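PDB 3C6C: 3-keto-5-aminohexanoate cleavage enzyme, which probably catalyses the zinc-dependent cleavage of 3-keto-5-aminohexanoate or a related beta-keto acid, and carries nickel in this crystal. Local coordinates for residues A[52-57]-A[65-70]. Numbering follows the deposited sequence.
Sequences DACVEA and AHIHVR. With NI (nickel (II) ion), chain B.
With SG anti to its own carbonyl carbon (chi1 -64°), Cys54 extends its sulfur from helix 47-60 toward strand 64-70, while Ile67, whose CG1 is likewise anti to the carbonyl carbon (chi1 -66°), swings CG1 and CD1 round to the same sulfur. The thiol sulfur is thus the single atom on which two strand residues converge. The methyl of Ala65, directed at the helix, lies 3.6 Å from Cys54 SG and also touches Cys54 CB. From two residues further along, Ile67 brings CG1 to 3.7 Å from Cys54 SG, and its terminal CD1 follows at 3.8 Å from the same sulfur. No hydrogen bond links the segments, and all three touching residues are buried. The backbones come closest at Cys54 and Ala65, whose CA atoms are 5.8 Å apart, a close approach consistent with the small side chain of Ala65. This contact illustrates the beta-alpha-beta unit of a TIM barrel: strand 23-29, helix 47-60 and the parallel strand 64-70, with the helix packed on the outer face of the barrel. Helix 81-92 adds Val91 against Cys54 and Val87 against Ile67, and Leu100 and Leu102 of strand 99-103 also touch Ile67.

Between Ala65 and Ile67, His66 turns away from the helix, and its NE2 binds nickel at 2.3 Å. His68 NE2 binds the same ion at 2.3 Å; Glu269 and three waters complete six ligands. Asn33 accepts a hydrogen bond from His68 ND1, a second-shell link that helps fix the orientation of the imidazole. Neighbouring residues therefore serve two chemistries: Ala65 and Ile67 pack on the helix through dispersion contacts with a buried sulfur, whereas His66, pointing away, and His68 just beyond hold a metal with water-filled coordination positions, consistent with substrate binding there.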
loop_
_atom_site.group_PDB
_atom_site.type_symbol
_atom_site.label_atom_id
_atom_site.label_comp_id
_atom_site.label_asym_id
_atom_site.label_seq_id
_atom_site.Cartn_x
_atom_site.Cartn_y
_atom_site.Cartn_z
ATOM N N ASP A 52 16.847 -38.451 4.739
ATOM C CA ASP A 52 17.255 -38.201 6.130
ATOM C C ASP A 52 16.928 -36.745 6.501
ATOM O O ASP A 52 16.472 -36.449 7.605
ATOM C CB ASP A 52 18.773 -38.440 6.344
ATOM C CG ASP A 52 19.141 -39.930 6.452
ATOM O OD1 ASP A 52 18.234 -40.786 6.507
ATOM O OD2 ASP A 52 20.366 -40.221 6.463
ATOM N N ALA A 53 17.124 -35.851 5.539
ATOM C CA ALA A 53 16.916 -34.401 5.744
ATOM C C ALA A 53 15.422 -34.114 5.906
ATOM O O ALA A 53 15.025 -33.263 6.689
ATOM C CB ALA A 53 17.521 -33.579 4.578
ATOM N N CYS A 54 14.589 -34.844 5.164
ATOM C CA CYS A 54 13.124 -34.704 5.293
ATOM C C CYS A 54 12.677 -35.112 6.677
ATOM O O CYS A 54 11.819 -34.483 7.284
ATOM C CB CYS A 54 12.363 -35.541 4.237
ATOM S SG CYS A 54 12.636 -35.029 2.526
ATOM N N VAL A 55 13.250 -36.213 7.155
ATOM C CA VAL A 55 12.898 -36.750 8.472
ATOM C C VAL A 55 13.349 -35.804 9.585
ATOM O O VAL A 55 12.621 -35.554 10.537
ATOM C CB VAL A 55 13.449 -38.198 8.666
ATOM C CG1 VAL A 55 13.261 -38.676 10.131
ATOM C CG2 VAL A 55 12.728 -39.160 7.686
ATOM N N GLU A 56 14.548 -35.287 9.438
ATOM C CA GLU A 56 15.124 -34.292 10.360
ATOM C C GLU A 56 14.237 -33.040 10.442
ATOM O O GLU A 56 13.928 -32.514 11.526
ATOM C CB GLU A 56 16.533 -33.916 9.864
ATOM C CG GLU A 56 17.267 -32.813 10.619
ATOM C CD GLU A 56 18.561 -32.457 9.908
ATOM O OE1 GLU A 56 19.525 -33.255 9.962
ATOM O OE2 GLU A 56 18.634 -31.412 9.271
ATOM N N ALA A 57 13.799 -32.585 9.279
ATOM C CA ALA A 57 12.889 -31.436 9.209
ATOM C C ALA A 57 11.562 -31.744 9.917
ATOM O O ALA A 57 11.062 -30.951 10.705
ATOM C CB ALA A 57 12.638 -30.995 7.752
ATOM N N ALA A 65 7.714 -31.446 3.305
ATOM C CA ALA A 65 9.075 -31.500 2.728
ATOM C C ALA A 65 9.008 -31.301 1.217
ATOM O O ALA A 65 8.318 -32.057 0.519
ATOM C CB ALA A 65 9.779 -32.838 3.047
ATOM N N HIS A 66 9.722 -30.289 0.755
ATOM C CA HIS A 66 9.894 -30.023 -0.679
ATOM C C HIS A 66 11.214 -30.630 -1.143
ATOM O O HIS A 66 12.293 -30.325 -0.641
ATOM C CB HIS A 66 9.802 -28.528 -0.987
ATOM C CG HIS A 66 10.039 -28.188 -2.425
ATOM N ND1 HIS A 66 9.115 -28.433 -3.422
ATOM C CD2 HIS A 66 11.134 -27.685 -3.046
ATOM C CE1 HIS A 66 9.608 -28.024 -4.583
ATOM N NE2 HIS A 66 10.832 -27.564 -4.379
ATOM N N ILE A 67 11.080 -31.531 -2.110
ATOM C CA ILE A 67 12.132 -32.457 -2.520
ATOM C C ILE A 67 12.558 -32.304 -3.986
ATOM O O ILE A 67 11.732 -32.242 -4.910
ATOM C CB ILE A 67 11.621 -33.917 -2.309
ATOM C CG1 ILE A 67 11.426 -34.213 -0.824
ATOM C CG2 ILE A 67 12.533 -34.953 -2.998
ATOM C CD1 ILE A 67 10.437 -35.377 -0.603
ATOM N N HIS A 68 13.862 -32.157 -4.127
ATOM C CA HIS A 68 14.591 -32.328 -5.389
ATOM C C HIS A 68 15.507 -33.520 -5.192
ATOM O O HIS A 68 15.771 -33.957 -4.077
ATOM C CB HIS A 68 15.519 -31.148 -5.699
ATOM C CG HIS A 68 14.827 -29.893 -6.128
ATOM N ND1 HIS A 68 15.022 -29.324 -7.366
ATOM C CD2 HIS A 68 13.994 -29.068 -5.458
ATOM C CE1 HIS A 68 14.302 -28.222 -7.455
ATOM N NE2 HIS A 68 13.665 -28.045 -6.311
ATOM N N VAL A 69 16.016 -34.015 -6.301
ATOM C CA VAL A 69 17.085 -35.022 -6.287
ATOM C C VAL A 69 18.298 -34.471 -7.012
ATOM O O VAL A 69 18.194 -33.531 -7.806
ATOM C CB VAL A 69 16.645 -36.392 -6.917
ATOM C CG1 VAL A 69 15.569 -37.018 -6.034
ATOM C CG2 VAL A 69 16.201 -36.246 -8.373
ATOM N N ARG A 70 19.454 -35.021 -6.654
ATOM C CA ARG A 70 20.733 -34.619 -7.212
ATOM C C ARG A 70 21.460 -35.828 -7.783
ATOM O O ARG A 70 21.246 -36.975 -7.359
ATOM C CB ARG A 70 21.597 -33.957 -6.121
ATOM C CG ARG A 70 21.127 -32.576 -5.689
ATOM C CD ARG A 70 22.002 -32.002 -4.553
ATOM N NE ARG A 70 21.523 -30.678 -4.165
ATOM C CZ ARG A 70 21.945 -29.530 -4.686
ATOM N NH1 ARG A 70 22.869 -29.520 -5.652
ATOM N NH2 ARG A 70 21.429 -28.383 -4.265
HETATM NI NI NI B . 12.230 -26.331 -5.655
HETATM O O HOH W 1 13.365 -25.070 -7.038
HETATM O O HOH W 2 10.909 -26.530 -7.277
HETATM O O HOH W 3 10.901 -24.348 -5.454
#